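Local coordinates for aldehyde dehydrogenase (Trypanosoma brucei, PDB 5MYP), which probably oxidises aldehydes to carboxylic acids with NAD+ as the electron acceptor, at residues V21-E26 with S172-G177; C58-R63 with A156-E161; T221-G226 with K391-Y396; D233-D238 with V397-K402; S320-L325 with A340-L345. All blocks are in the same frame, centred on the assembly; numbering follows the deposited sequence.

Contact 1: residues V21-E26 with S172-G177; sequences VSKCRE and SSDVVG
With its sulfur swung beside the backbone N and opposite the carbonyl carbon (chi1 -65°), Cys24 reaches out from helix 16-29 to the turn 173-175 and the start of strand 176-178. Asp174 adopts the same first torsion (chi1 -77°), which holds its carboxylate near the helix residue before, Lys23. The thiol end is the buried half of the contact. SG sits 3.5 Å from Gly177 N and 3.6 Å from Ser173 O, so it rests on main chain, and the absence of a side chain on Gly177 is what permits so close an approach. The helix backbone itself comes down on the turn: Cys24 CA lies 3.2 Å from Asp174 O in a nearly straight CA-H...O contact.

The receiving segment, 172-177, closes a Rossmann-like beta-alpha-beta unit, as in the NAD-binding domain of this family, in which strand 147-151, helix 157-170 and the parallel strand 176-178 follow one another. Ser172 shapes the turn between that helix and the second strand, its OG accepting from Asp174 N at 3.0 Å in an ST turn.

Toward solvent the contact becomes wet and polar. One water donates both its hydrogens, to Lys23 O at 2.7 Å and to Asp174 OD2 at 2.7 Å, tying the helix carbonyl to the carboxylate. The long aliphatic part of Lys23 merely passes the acid, CD being 4.2 Å from Asp174 OD1, and the amine NZ stays 5.8 Å from Asp174 OD1, too far for a salt bridge. Cys24 O bonds to the hydroxyl of Thr147, and Arg25 forms a salt bridge with Asp195.

Contact 2: residues C58-R63 with A156-E161; sequences CKAIHR and APATAE
The planar guanidinium of Arg63 is carried past Ala158 rather than laid upon it, so neither its faces nor its edges bear on the opposing helix. What touches is the extended aliphatic stem, CD lying 3.9 Å from Ala158 CB. With CG anti to the backbone N (chi1 -167°), the chain runs outward at the exposed side of the contact, and the charged end stops short of the Glu161 carboxylate, Arg63 NH2 being 5.1 Å from Glu161 OE1.

Below it the packing is made by small groups. Ala158 CB presses on the helix backbone at Ala60 O, 3.6 Å away, while the two methyls, Ala60 CB and Ala158 CB, meet at 4.2 Å. Farther in, Thr159 turns its OG1 toward Ile61, whose CG1 passes it at 3.5 Å. That hydroxyl has its polar partner in Asp64, which takes a hydrogen bond from it through OD2 and another from Ala158 N through OD1. Both carboxylate oxygens thus serve the first turn of helix 157-170, just after its N-cap residue, Ala156; the helix end probably favours the ionised acid.

Such alanine-lined faces let the axes approach to 7.7 Å, with the N-to-C directions 150° apart. The arrangement is a close, nearly antiparallel helix-helix packing, here joining helix 54-65 of the N-terminal part to helix 157-170, the crossover helix of a Rossmann-like beta-alpha-beta unit.

Contact 3: residues T221-G226 with K391-Y396; sequences TLELGG and KPLALY
Leu393 points at segment 221-226 and divides its two methyl branches between neighbouring residues. With CG anti to the backbone N (chi1 -170°), CD2 comes 3.4 Å from Leu224 O, whereas CD1 faces Glu223, lying 4.4 Å from OE1. The carbonyl of Leu224 is therefore covered by a hydrocarbon branch, and it is a buried oxygen with no hydrogen-bond partner in the model. Glu223 leaves its strand alongside the contact, and the bend in its chain (chi2 -82°) brings the carboxylate nearer the leucine. This glutamate is predicted to be an active-site residue, and the side chain of Leu393 is also about 4 Å from that of Cys259, the other predicted one. The leucine thus probably helps line the catalytic centre, as expected in the aldehyde dehydrogenase family.

Beyond Leu224 side chains give way to main chain and water. One water donates to Gly225 O at 2.8 Å and to Lys391 O at 2.7 Å; another accepts from Leu393 N at 3.1 Å and donates weakly to Gly226 O. Gly226 has backbone angles (phi 135°) suited to a residue without a side chain, and a CB there would lie 3.3 Å from Pro392 CA. The amine of Lys391 leads away, to Leu118 O of the second subunit.

Strand 220-223 lies between 196-200 and 440-441 in its sheet. The glycines then carry the chain across to strand 229-232, which pairs in parallel with 395-398 in the other sheet, so the contact lies where the chain passes between sheets, probably beside the interdomain cleft.

Contact 4: residues D233-D238 with V397-K402; sequences DDTCAD and VFSNNK. Unlike the reference sequence in segment 233-238: Thr235 (reference Ser).
Asp233 and Ser399 form the tight heart of this contact. Asp233 N donates almost straight to Phe398 O at 3.2 Å, extending the pairing of strands 229-232 and 395-398 by one more bond. The side chain then bends back, CG standing between the backbone N and the carbonyl carbon (chi1 81°), which places OD2 2.7 Å from Ser399 OG. That hydroxyl donates from well above the carboxylate plane, 53° out of it. OD1 is gripped from its own segment: Thr235 OG1 gives a hydrogen to its syn lone pair at 2.7 Å, and Thr235 N comes from above the plane, completing an Asx turn. Cys236 SG fills in beside these bonds, 3.5 Å from Ser399 N, and Phe464 of the second subunit packs against it.

The outer side is looser. Thr235 CG2 only brushes Asn401 CB at 4.1 Å, the two side chains meeting at about a right angle, and Asn400 is largely solvent-exposed. Asn401 turns its OD1 to cap helix 402-411 at Phe404 N.

Two short chains of hydrogen bonds converge on the acid. Asn400 N donates to Thr235 OG1 at 2.9 Å, and that hydroxyl in turn donates a hydrogen bond to OD1; Asn401 N donates to Ser399 OG at 2.9 Å, which serves OD2 while making an ST turn. Since donors meet both oxygens, Asp233 is probably ionised, and its charge would polarise both hydroxyls and fix their direction.

Contact 5: residues S320-L325 with A340-L345; sequences SHFQRL and ADEATL. Unlike the reference sequence in segment 320-325: Gln323 (reference His).
A short beta hairpin, strand 340-341 returning into 346-353 through a type I turn from Glu342 to Leu345, receives the ring of Phe322 from helix 319-328. With CG anti to the backbone N (chi1 178°), the phenyl stands out from the helix and drives its far end into the turn. Glu342 CA lies over one face, 4.0 Å from the ring centroid and 29° off the normal, a CH-pi contact. The glutamate chain runs on past CE1 and CD1, the two side chains crossing at about a right angle, with Glu342 CB 3.7 Å from Phe322 CE1. Ala340 meets the tip obliquely, its CB 3.9 Å from Phe322 CZ. At the base, Leu345 folds its CD2 against Phe322 CB at 3.7 Å, so contacts run from the base of the side chain to its far end.

The polar fringe is thin: Gln323 NE2 only nears Glu342 OE2, at 3.9 Å. The turn has internal bracing instead. Asp341 OD2 accepts twice from Thr344, from N at 3.1 Å and from OG1 at 2.7 Å on the anti lone pair, forming an Asx motif on the side away from the phenyl. Leu345, closing the turn, takes up left-handed backbone angles.

Ile347 of strand 346-353 touches the same side chain. This is packing of a helix on a hairpin near the surface, a buried aromatic side chain packed on a type I turn at an edge of the sheet that includes strands 229-232 and 395-398.

How the contacts relate
Contacts 3 and 4 are the most directly coupled: they share strand 395-398, their segments adjoin in the sequence, and both touch the second subunit, yet their centres are 24 Å apart. Contact 3 alone holds a predicted active-site residue. Contact 1 reaches the same sheet as contact 3 from about 31 Å away between centres, and its centre lies about 52 Å from that of contact 4, on the opposite side of the chain's centre. Contact 2 uses the helix that leads toward the strand in contact 1. Contact 5 belongs to the sheet of contacts 3 and 4; its nearest atoms are about 9 Å from both contact 2 and contact 3, with no touch.

Contact 1: residues V21-E26 with S172-G177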
# COMPACT_ATOMS: atom_id res chain seq x y z
N VAL A 21 6.74 20.52 11.31
CA VAL A 21 6.68 19.05 11.32
C VAL A 21 7.04 18.49 12.70
O VAL A 21 6.36 17.59 13.18
CB VAL A 21 7.57 18.41 10.22
CG1 VAL A 21 7.51 16.88 10.29
CG2 VAL A 21 7.13 18.88 8.83
N SER A 22 8.08 19.04 13.32
CA SER A 22 8.53 18.61 14.65
C SER A 22 7.46 18.78 15.73
O SER A 22 7.31 17.92 16.59
CB SER A 22 9.79 19.39 15.06
OG SER A 22 10.19 19.04 16.36
N LYS A 23 6.73 19.89 15.67
CA LYS A 23 5.62 20.15 16.60
C LYS A 23 4.50 19.12 16.43
O LYS A 23 3.96 18.63 17.42
CB LYS A 23 5.07 21.57 16.43
CG LYS A 23 5.89 22.65 17.10
CD LYS A 23 5.30 24.03 16.86
CE LYS A 23 6.22 25.12 17.40
NZ LYS A 23 5.88 26.46 16.85
N CYS A 24 4.17 18.79 15.19
CA CYS A 24 3.18 17.74 14.90
C CYS A 24 3.64 16.35 15.35
O CYS A 24 2.85 15.56 15.87
CB CYS A 24 2.83 17.73 13.40
SG CYS A 24 1.99 19.23 12.84
N ARG A 25 4.93 16.06 15.16
CA ARG A 25 5.56 14.82 15.63
C ARG A 25 5.48 14.69 17.15
O ARG A 25 5.04 13.66 17.67
CB ARG A 25 7.03 14.78 15.15
CG ARG A 25 7.88 13.63 15.65
CD ARG A 25 7.42 12.29 15.14
NE ARG A 25 7.42 12.20 13.68
CZ ARG A 25 6.92 11.18 12.99
NH1 ARG A 25 6.39 10.13 13.61
NH2 ARG A 25 6.96 11.20 11.66
N GLU A 26 5.90 15.73 17.85
CA GLU A 26 5.85 15.78 19.31
C GLU A 26 4.41 15.65 19.83
O GLU A 26 4.16 14.94 20.81
CB GLU A 26 6.49 17.08 19.83
CG GLU A 26 6.39 17.28 21.33
CD GLU A 26 7.33 16.38 22.11
OE1 GLU A 26 8.11 15.62 21.48
OE2 GLU A 26 7.29 16.43 23.36
N SER A 172 -5.87 22.75 16.36
CA SER A 172 -4.54 23.18 16.78
C SER A 172 -3.49 23.00 15.68
O SER A 172 -3.56 22.05 14.91
CB SER A 172 -4.11 22.35 18.00
OG SER A 172 -2.73 22.51 18.28
N SER A 173 -2.52 23.92 15.62
CA SER A 173 -1.38 23.80 14.71
C SER A 173 -0.46 22.63 15.07
O SER A 173 0.28 22.13 14.21
CB SER A 173 -0.60 25.12 14.65
OG SER A 173 -1.32 26.10 13.93
N ASP A 174 -0.49 22.21 16.33
CA ASP A 174 0.20 20.98 16.77
C ASP A 174 -0.42 19.71 16.17
O ASP A 174 0.28 18.74 15.93
CB ASP A 174 0.22 20.87 18.30
CG ASP A 174 1.26 21.79 18.94
OD1 ASP A 174 1.61 22.88 18.42
OD2 ASP A 174 1.76 21.40 20.00
N VAL A 175 -1.72 19.70 15.94
CA VAL A 175 -2.42 18.55 15.36
C VAL A 175 -2.47 18.62 13.83
O VAL A 175 -2.30 17.61 13.16
CB VAL A 175 -3.83 18.38 15.99
CG1 VAL A 175 -4.61 17.27 15.31
CG2 VAL A 175 -3.68 18.08 17.49
N VAL A 176 -2.70 19.82 13.28
CA VAL A 176 -2.64 20.04 11.82
C VAL A 176 -1.75 21.24 11.48
O VAL A 176 -2.17 22.40 11.61
CB VAL A 176 -4.04 20.25 11.19
CG1 VAL A 176 -3.94 20.43 9.68
CG2 VAL A 176 -4.95 19.07 11.53
N GLY A 177 -0.52 20.96 11.05
CA GLY A 177 0.39 21.99 10.57
C GLY A 177 0.10 22.35 9.13
O GLY A 177 -0.48 21.55 8.38
O HOH W 1 3.81 19.70 19.87

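Contact 2: residues C58-R63 with A156-E161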
# COMPACT_ATOMS: atom_id res chain seq x y z
N CYS A 58 -17.01 29.11 -0.81
CA CYS A 58 -17.57 29.17 -2.17
C CYS A 58 -17.08 30.40 -2.94
O CYS A 58 -16.78 30.31 -4.13
CB CYS A 58 -19.10 29.13 -2.14
SG CYS A 58 -19.78 27.54 -1.63
N LYS A 59 -16.99 31.54 -2.25
CA LYS A 59 -16.46 32.77 -2.84
C LYS A 59 -14.97 32.67 -3.19
O LYS A 59 -14.55 33.14 -4.24
CB LYS A 59 -16.69 33.97 -1.91
CG LYS A 59 -18.16 34.36 -1.78
CD LYS A 59 -18.60 35.27 -2.92
CE LYS A 59 -18.20 36.72 -2.66
NZ LYS A 59 -18.72 37.66 -3.70
N ALA A 60 -14.18 32.07 -2.29
CA ALA A 60 -12.74 31.87 -2.54
C ALA A 60 -12.51 30.90 -3.69
O ALA A 60 -11.65 31.13 -4.56
CB ALA A 60 -12.05 31.36 -1.28
N ILE A 61 -13.28 29.81 -3.70
CA ILE A 61 -13.23 28.83 -4.79
C ILE A 61 -13.70 29.46 -6.10
O ILE A 61 -13.12 29.19 -7.16
CB ILE A 61 -14.02 27.54 -4.42
CG1 ILE A 61 -13.27 26.78 -3.32
CG2 ILE A 61 -14.23 26.64 -5.64
CD1 ILE A 61 -14.14 25.82 -2.52
N HIS A 62 -14.72 30.32 -6.03
CA HIS A 62 -15.15 31.09 -7.20
C HIS A 62 -14.04 32.01 -7.73
O HIS A 62 -13.86 32.13 -8.94
CB HIS A 62 -16.39 31.92 -6.89
CG HIS A 62 -16.83 32.77 -8.03
ND1 HIS A 62 -17.66 32.29 -9.02
CD2 HIS A 62 -16.52 34.04 -8.38
CE1 HIS A 62 -17.86 33.23 -9.92
NE2 HIS A 62 -17.18 34.31 -9.55
N ARG A 63 -13.31 32.67 -6.83
CA ARG A 63 -12.20 33.53 -7.23
C ARG A 63 -11.10 32.72 -7.94
O ARG A 63 -10.58 33.16 -8.97
CB ARG A 63 -11.62 34.26 -6.01
CG ARG A 63 -10.67 35.39 -6.35
CD ARG A 63 -10.30 36.15 -5.08
NE ARG A 63 -9.28 37.17 -5.32
CZ ARG A 63 -8.74 37.93 -4.36
NH1 ARG A 63 -7.81 38.83 -4.69
NH2 ARG A 63 -9.11 37.81 -3.09
N ALA A 156 -4.43 27.48 -6.33
CA ALA A 156 -5.73 27.94 -5.81
C ALA A 156 -5.47 28.83 -4.59
O ALA A 156 -5.79 28.47 -3.46
CB ALA A 156 -6.61 26.75 -5.45
N PRO A 157 -4.87 30.02 -4.83
CA PRO A 157 -4.36 30.84 -3.73
C PRO A 157 -5.42 31.44 -2.81
O PRO A 157 -5.17 31.53 -1.60
CB PRO A 157 -3.58 31.94 -4.46
CG PRO A 157 -4.24 32.06 -5.78
CD PRO A 157 -4.61 30.65 -6.14
N ALA A 158 -6.57 31.85 -3.34
CA ALA A 158 -7.64 32.41 -2.51
C ALA A 158 -8.16 31.38 -1.51
O ALA A 158 -8.37 31.70 -0.33
CB ALA A 158 -8.78 32.93 -3.38
N THR A 159 -8.33 30.14 -1.97
CA THR A 159 -8.75 29.04 -1.11
C THR A 159 -7.67 28.70 -0.08
O THR A 159 -7.98 28.47 1.09
CB THR A 159 -9.10 27.78 -1.93
OG1 THR A 159 -10.09 28.11 -2.91
CG2 THR A 159 -9.65 26.67 -1.04
N ALA A 160 -6.41 28.68 -0.51
CA ALA A 160 -5.27 28.43 0.38
C ALA A 160 -5.16 29.49 1.47
O ALA A 160 -4.91 29.16 2.63
CB ALA A 160 -3.97 28.37 -0.42
N GLU A 161 -5.35 30.76 1.10
CA GLU A 161 -5.33 31.86 2.07
C GLU A 161 -6.44 31.71 3.11
O GLU A 161 -6.18 31.77 4.32
CB GLU A 161 -5.48 33.21 1.36
CG GLU A 161 -5.31 34.42 2.27
CD GLU A 161 -5.64 35.74 1.59
OE1 GLU A 161 -6.60 35.79 0.80
OE2 GLU A 161 -4.95 36.74 1.86

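Contact 3: residues T221-G226 with K391-Y396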
# COMPACT_ATOMS: atom_id res chain seq x y z
N THR A 221 0.04 7.18 -0.74
CA THR A 221 -1.19 7.07 -1.50
C THR A 221 -1.11 8.15 -2.56
O THR A 221 -0.92 9.33 -2.24
CB THR A 221 -2.43 7.28 -0.60
OG1 THR A 221 -2.43 6.28 0.43
CG2 THR A 221 -3.73 7.18 -1.40
N LEU A 222 -1.22 7.75 -3.83
CA LEU A 222 -1.07 8.66 -4.96
C LEU A 222 -2.39 8.64 -5.73
O LEU A 222 -2.84 7.58 -6.15
CB LEU A 222 0.10 8.22 -5.85
CG LEU A 222 1.44 8.01 -5.15
CD1 LEU A 222 2.48 7.41 -6.09
CD2 LEU A 222 1.95 9.32 -4.57
N GLU A 223 -3.01 9.81 -5.86
CA GLU A 223 -4.29 9.96 -6.56
C GLU A 223 -4.02 10.80 -7.80
O GLU A 223 -3.87 12.02 -7.71
CB GLU A 223 -5.31 10.65 -5.64
CG GLU A 223 -5.68 9.84 -4.40
CD GLU A 223 -6.74 8.77 -4.65
OE1 GLU A 223 -7.40 8.77 -5.71
OE2 GLU A 223 -6.91 7.90 -3.75
N LEU A 224 -3.94 10.14 -8.95
CA LEU A 224 -3.44 10.77 -10.16
C LEU A 224 -4.55 10.79 -11.20
O LEU A 224 -5.73 10.83 -10.83
CB LEU A 224 -2.16 10.07 -10.63
CG LEU A 224 -1.15 9.76 -9.51
CD1 LEU A 224 0.01 8.93 -10.04
CD2 LEU A 224 -0.64 11.03 -8.85
N GLY A 225 -4.20 10.82 -12.49
CA GLY A 225 -5.19 10.94 -13.55
C GLY A 225 -4.97 9.92 -14.64
O GLY A 225 -4.60 8.77 -14.38
N GLY A 226 -5.19 10.36 -15.87
CA GLY A 226 -5.17 9.50 -17.04
C GLY A 226 -6.37 9.85 -17.88
O GLY A 226 -7.12 10.78 -17.56
N LYS A 391 -3.52 2.97 -17.40
CA LYS A 391 -4.71 2.60 -16.64
C LYS A 391 -5.31 3.88 -16.07
O LYS A 391 -4.65 4.57 -15.30
CB LYS A 391 -4.36 1.62 -15.52
CG LYS A 391 -3.84 0.28 -16.00
CD LYS A 391 -3.45 -0.61 -14.84
CE LYS A 391 -2.93 -1.96 -15.31
NZ LYS A 391 -2.47 -2.78 -14.15
N PRO A 392 -6.55 4.23 -16.48
CA PRO A 392 -7.14 5.49 -16.04
C PRO A 392 -7.81 5.36 -14.68
O PRO A 392 -8.10 4.26 -14.23
CB PRO A 392 -8.19 5.76 -17.12
CG PRO A 392 -8.65 4.40 -17.51
CD PRO A 392 -7.48 3.48 -17.34
N LEU A 393 -8.06 6.50 -14.05
CA LEU A 393 -8.71 6.54 -12.74
C LEU A 393 -10.16 6.05 -12.81
O LEU A 393 -10.65 5.43 -11.86
CB LEU A 393 -8.66 7.95 -12.16
CG LEU A 393 -9.07 8.14 -10.70
CD1 LEU A 393 -8.29 7.23 -9.77
CD2 LEU A 393 -8.89 9.60 -10.30
N ALA A 394 -10.84 6.33 -13.92
CA ALA A 394 -12.22 5.88 -14.12
C ALA A 394 -12.40 5.31 -15.52
O ALA A 394 -11.67 5.65 -16.44
CB ALA A 394 -13.18 7.03 -13.88
N LEU A 395 -13.37 4.41 -15.65
CA LEU A 395 -13.80 3.90 -16.95
C LEU A 395 -15.32 3.87 -16.93
O LEU A 395 -15.92 3.40 -15.96
CB LEU A 395 -13.24 2.49 -17.19
CG LEU A 395 -13.61 1.79 -18.50
CD1 LEU A 395 -12.47 0.92 -19.00
CD2 LEU A 395 -14.88 0.95 -18.36
N TYR A 396 -15.93 4.38 -17.99
CA TYR A 396 -17.38 4.53 -18.06
C TYR A 396 -17.94 3.73 -19.23
O TYR A 396 -17.38 3.77 -20.32
CB TYR A 396 -17.73 6.01 -18.20
CG TYR A 396 -17.15 6.88 -17.10
CD1 TYR A 396 -17.43 6.60 -15.76
CD2 TYR A 396 -16.34 7.98 -17.38
CE1 TYR A 396 -16.92 7.38 -14.74
CE2 TYR A 396 -15.83 8.77 -16.37
CZ TYR A 396 -16.12 8.46 -15.05
OH TYR A 396 -15.63 9.25 -14.02
O HOH W 2 -3.37 6.85 -15.93
O HOH W 3 -8.30 9.32 -15.30

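Contact 4: residues D233-D238 with V397-K402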
# COMPACT_ATOMS: atom_id res chain seq x y z
N ASP A 233 -22.30 1.80 -26.36
CA ASP A 233 -22.62 0.73 -27.32
C ASP A 233 -23.88 1.08 -28.14
O ASP A 233 -24.31 2.23 -28.14
CB ASP A 233 -22.68 -0.64 -26.60
CG ASP A 233 -23.99 -0.92 -25.89
OD1 ASP A 233 -24.82 0.00 -25.71
OD2 ASP A 233 -24.20 -2.09 -25.49
N ASP A 234 -24.44 0.09 -28.83
CA ASP A 234 -25.62 0.26 -29.70
C ASP A 234 -26.97 -0.13 -29.05
O ASP A 234 -27.96 -0.31 -29.77
CB ASP A 234 -25.42 -0.50 -31.03
CG ASP A 234 -25.14 -1.99 -30.83
OD1 ASP A 234 -24.94 -2.44 -29.68
OD2 ASP A 234 -25.09 -2.72 -31.85
N THR A 235 -27.02 -0.23 -27.72
CA THR A 235 -28.26 -0.60 -27.00
C THR A 235 -28.88 0.57 -26.24
O THR A 235 -29.82 0.37 -25.47
CB THR A 235 -28.00 -1.78 -26.02
OG1 THR A 235 -27.06 -1.38 -25.01
CG2 THR A 235 -27.46 -3.00 -26.77
N CYS A 236 -28.39 1.80 -26.49
CA CYS A 236 -28.83 3.00 -25.77
C CYS A 236 -29.55 4.05 -26.64
O CYS A 236 -29.70 5.20 -26.21
CB CYS A 236 -27.62 3.68 -25.10
SG CYS A 236 -26.74 2.66 -23.90
N ALA A 237 -30.01 3.67 -27.84
CA ALA A 237 -30.69 4.63 -28.74
C ALA A 237 -31.84 5.38 -28.05
O ALA A 237 -31.94 6.60 -28.15
CB ALA A 237 -31.18 3.95 -30.00
N ASP A 238 -32.67 4.64 -27.32
CA ASP A 238 -33.81 5.22 -26.59
C ASP A 238 -33.42 6.04 -25.36
O ASP A 238 -34.23 6.83 -24.86
CB ASP A 238 -34.80 4.12 -26.16
CG ASP A 238 -35.42 3.38 -27.34
OD1 ASP A 238 -35.51 3.94 -28.46
OD2 ASP A 238 -35.82 2.21 -27.14
N VAL A 397 -19.03 3.00 -18.99
CA VAL A 397 -19.68 2.18 -20.02
C VAL A 397 -21.17 2.49 -20.02
O VAL A 397 -21.84 2.30 -19.01
CB VAL A 397 -19.48 0.67 -19.77
CG1 VAL A 397 -20.10 -0.15 -20.90
CG2 VAL A 397 -18.00 0.34 -19.61
N PHE A 398 -21.68 2.96 -21.16
CA PHE A 398 -23.11 3.16 -21.34
C PHE A 398 -23.65 2.00 -22.18
O PHE A 398 -23.25 1.84 -23.34
CB PHE A 398 -23.41 4.51 -22.00
CG PHE A 398 -23.22 5.67 -21.07
CD1 PHE A 398 -21.96 6.22 -20.87
CD2 PHE A 398 -24.30 6.22 -20.39
CE1 PHE A 398 -21.78 7.30 -20.01
CE2 PHE A 398 -24.13 7.29 -19.53
CZ PHE A 398 -22.87 7.84 -19.34
N SER A 399 -24.52 1.19 -21.58
CA SER A 399 -25.06 -0.01 -22.22
C SER A 399 -26.24 -0.58 -21.43
O SER A 399 -26.29 -0.44 -20.20
CB SER A 399 -23.97 -1.08 -22.38
OG SER A 399 -24.49 -2.30 -22.86
N ASN A 400 -27.18 -1.20 -22.14
CA ASN A 400 -28.26 -1.98 -21.53
C ASN A 400 -28.02 -3.50 -21.68
O ASN A 400 -28.89 -4.29 -21.33
CB ASN A 400 -29.61 -1.60 -22.16
CG ASN A 400 -30.05 -0.20 -21.79
OD1 ASN A 400 -30.28 0.65 -22.65
ND2 ASN A 400 -30.19 0.06 -20.49
N ASN A 401 -26.84 -3.89 -22.18
CA ASN A 401 -26.50 -5.29 -22.44
C ASN A 401 -25.50 -5.82 -21.40
O ASN A 401 -24.35 -5.39 -21.36
CB ASN A 401 -25.93 -5.43 -23.86
CG ASN A 401 -25.74 -6.87 -24.28
OD1 ASN A 401 -24.74 -7.50 -23.95
ND2 ASN A 401 -26.71 -7.40 -25.02
N LYS A 402 -25.96 -6.76 -20.58
CA LYS A 402 -25.16 -7.37 -19.50
C LYS A 402 -23.86 -8.02 -19.98
O LYS A 402 -22.81 -7.81 -19.37
CB LYS A 402 -25.99 -8.40 -18.71
CG LYS A 402 -26.65 -7.85 -17.45
CD LYS A 402 -27.54 -6.64 -17.72
CE LYS A 402 -27.93 -5.93 -16.44
NZ LYS A 402 -28.39 -4.54 -16.70

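Contact 5: residues S320-L325 with A340-L345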
# COMPACT_ATOMS: atom_id res chain seq x y z
N SER A 320 -1.02 28.83 -20.20
CA SER A 320 -0.30 27.67 -20.74
C SER A 320 -1.23 26.49 -21.03
O SER A 320 -1.19 25.90 -22.11
CB SER A 320 0.79 27.23 -19.77
OG SER A 320 1.68 28.31 -19.51
N HIS A 321 -2.08 26.16 -20.05
CA HIS A 321 -3.09 25.11 -20.22
C HIS A 321 -4.13 25.47 -21.28
O HIS A 321 -4.57 24.60 -22.03
CB HIS A 321 -3.76 24.78 -18.88
CG HIS A 321 -2.92 23.95 -17.96
ND1 HIS A 321 -3.38 22.79 -17.37
CD2 HIS A 321 -1.64 24.10 -17.54
CE1 HIS A 321 -2.42 22.27 -16.62
NE2 HIS A 321 -1.35 23.04 -16.71
N PHE A 322 -4.51 26.75 -21.35
CA PHE A 322 -5.42 27.25 -22.38
C PHE A 322 -4.88 26.99 -23.79
O PHE A 322 -5.59 26.44 -24.63
CB PHE A 322 -5.71 28.75 -22.18
CG PHE A 322 -6.61 29.34 -23.22
CD1 PHE A 322 -6.08 29.85 -24.41
CD2 PHE A 322 -7.98 29.41 -23.02
CE1 PHE A 322 -6.91 30.39 -25.38
CE2 PHE A 322 -8.81 29.95 -23.99
CZ PHE A 322 -8.28 30.44 -25.17
N GLN A 323 -3.64 27.40 -24.04
CA GLN A 323 -3.00 27.22 -25.35
C GLN A 323 -2.86 25.75 -25.74
O GLN A 323 -3.09 25.39 -26.90
CB GLN A 323 -1.63 27.91 -25.39
CG GLN A 323 -1.69 29.43 -25.27
CD GLN A 323 -0.38 30.05 -24.83
OE1 GLN A 323 0.70 29.56 -25.15
NE2 GLN A 323 -0.48 31.16 -24.09
N ARG A 324 -2.50 24.91 -24.77
CA ARG A 324 -2.42 23.45 -24.97
C ARG A 324 -3.76 22.85 -25.43
O ARG A 324 -3.80 22.03 -26.35
CB ARG A 324 -1.96 22.78 -23.66
CG ARG A 324 -1.88 21.26 -23.68
CD ARG A 324 -1.32 20.74 -22.36
NE ARG A 324 -1.47 19.29 -22.21
CZ ARG A 324 -2.57 18.65 -21.81
NH1 ARG A 324 -3.70 19.29 -21.49
NH2 ARG A 324 -2.54 17.32 -21.73
N LEU A 325 -4.85 23.26 -24.78
CA LEU A 325 -6.19 22.79 -25.12
C LEU A 325 -6.65 23.30 -26.49
O LEU A 325 -7.27 22.56 -27.25
CB LEU A 325 -7.20 23.19 -24.04
CG LEU A 325 -7.00 22.46 -22.70
CD1 LEU A 325 -7.70 23.20 -21.57
CD2 LEU A 325 -7.48 21.02 -22.77
N ALA A 340 -13.92 30.03 -27.83
CA ALA A 340 -12.96 30.34 -26.77
C ALA A 340 -12.67 31.83 -26.65
O ALA A 340 -12.89 32.60 -27.59
CB ALA A 340 -11.67 29.58 -27.00
N ASP A 341 -12.21 32.23 -25.46
CA ASP A 341 -11.74 33.59 -25.18
C ASP A 341 -10.50 33.49 -24.30
O ASP A 341 -10.58 33.05 -23.15
CB ASP A 341 -12.82 34.42 -24.48
CG ASP A 341 -12.36 35.84 -24.20
OD1 ASP A 341 -12.27 36.64 -25.16
OD2 ASP A 341 -12.09 36.16 -23.03
N GLU A 342 -9.36 33.92 -24.84
CA GLU A 342 -8.07 33.79 -24.17
C GLU A 342 -7.93 34.67 -22.93
O GLU A 342 -7.43 34.20 -21.91
CB GLU A 342 -6.93 34.12 -25.15
CG GLU A 342 -5.53 33.89 -24.58
CD GLU A 342 -4.45 33.78 -25.64
OE1 GLU A 342 -4.75 33.89 -26.85
OE2 GLU A 342 -3.28 33.58 -25.25
N ALA A 343 -8.39 35.91 -23.01
CA ALA A 343 -8.27 36.87 -21.90
C ALA A 343 -8.92 36.38 -20.61
O ALA A 343 -8.37 36.57 -19.52
CB ALA A 343 -8.85 38.22 -22.30
N THR A 344 -10.09 35.75 -20.74
CA THR A 344 -10.83 35.18 -19.60
C THR A 344 -10.62 33.67 -19.42
O THR A 344 -11.29 33.05 -18.59
CB THR A 344 -12.34 35.46 -19.74
OG1 THR A 344 -12.86 34.76 -20.89
CG2 THR A 344 -12.62 36.97 -19.87
N LEU A 345 -9.70 33.08 -20.20
CA LEU A 345 -9.37 31.64 -20.14
C LEU A 345 -10.62 30.75 -20.22
O LEU A 345 -10.81 29.82 -19.43
CB LEU A 345 -8.54 31.35 -18.88
CG LEU A 345 -7.20 32.09 -18.75
CD1 LEU A 345 -6.63 31.94 -17.35
CD2 LEU A 345 -6.20 31.58 -19.79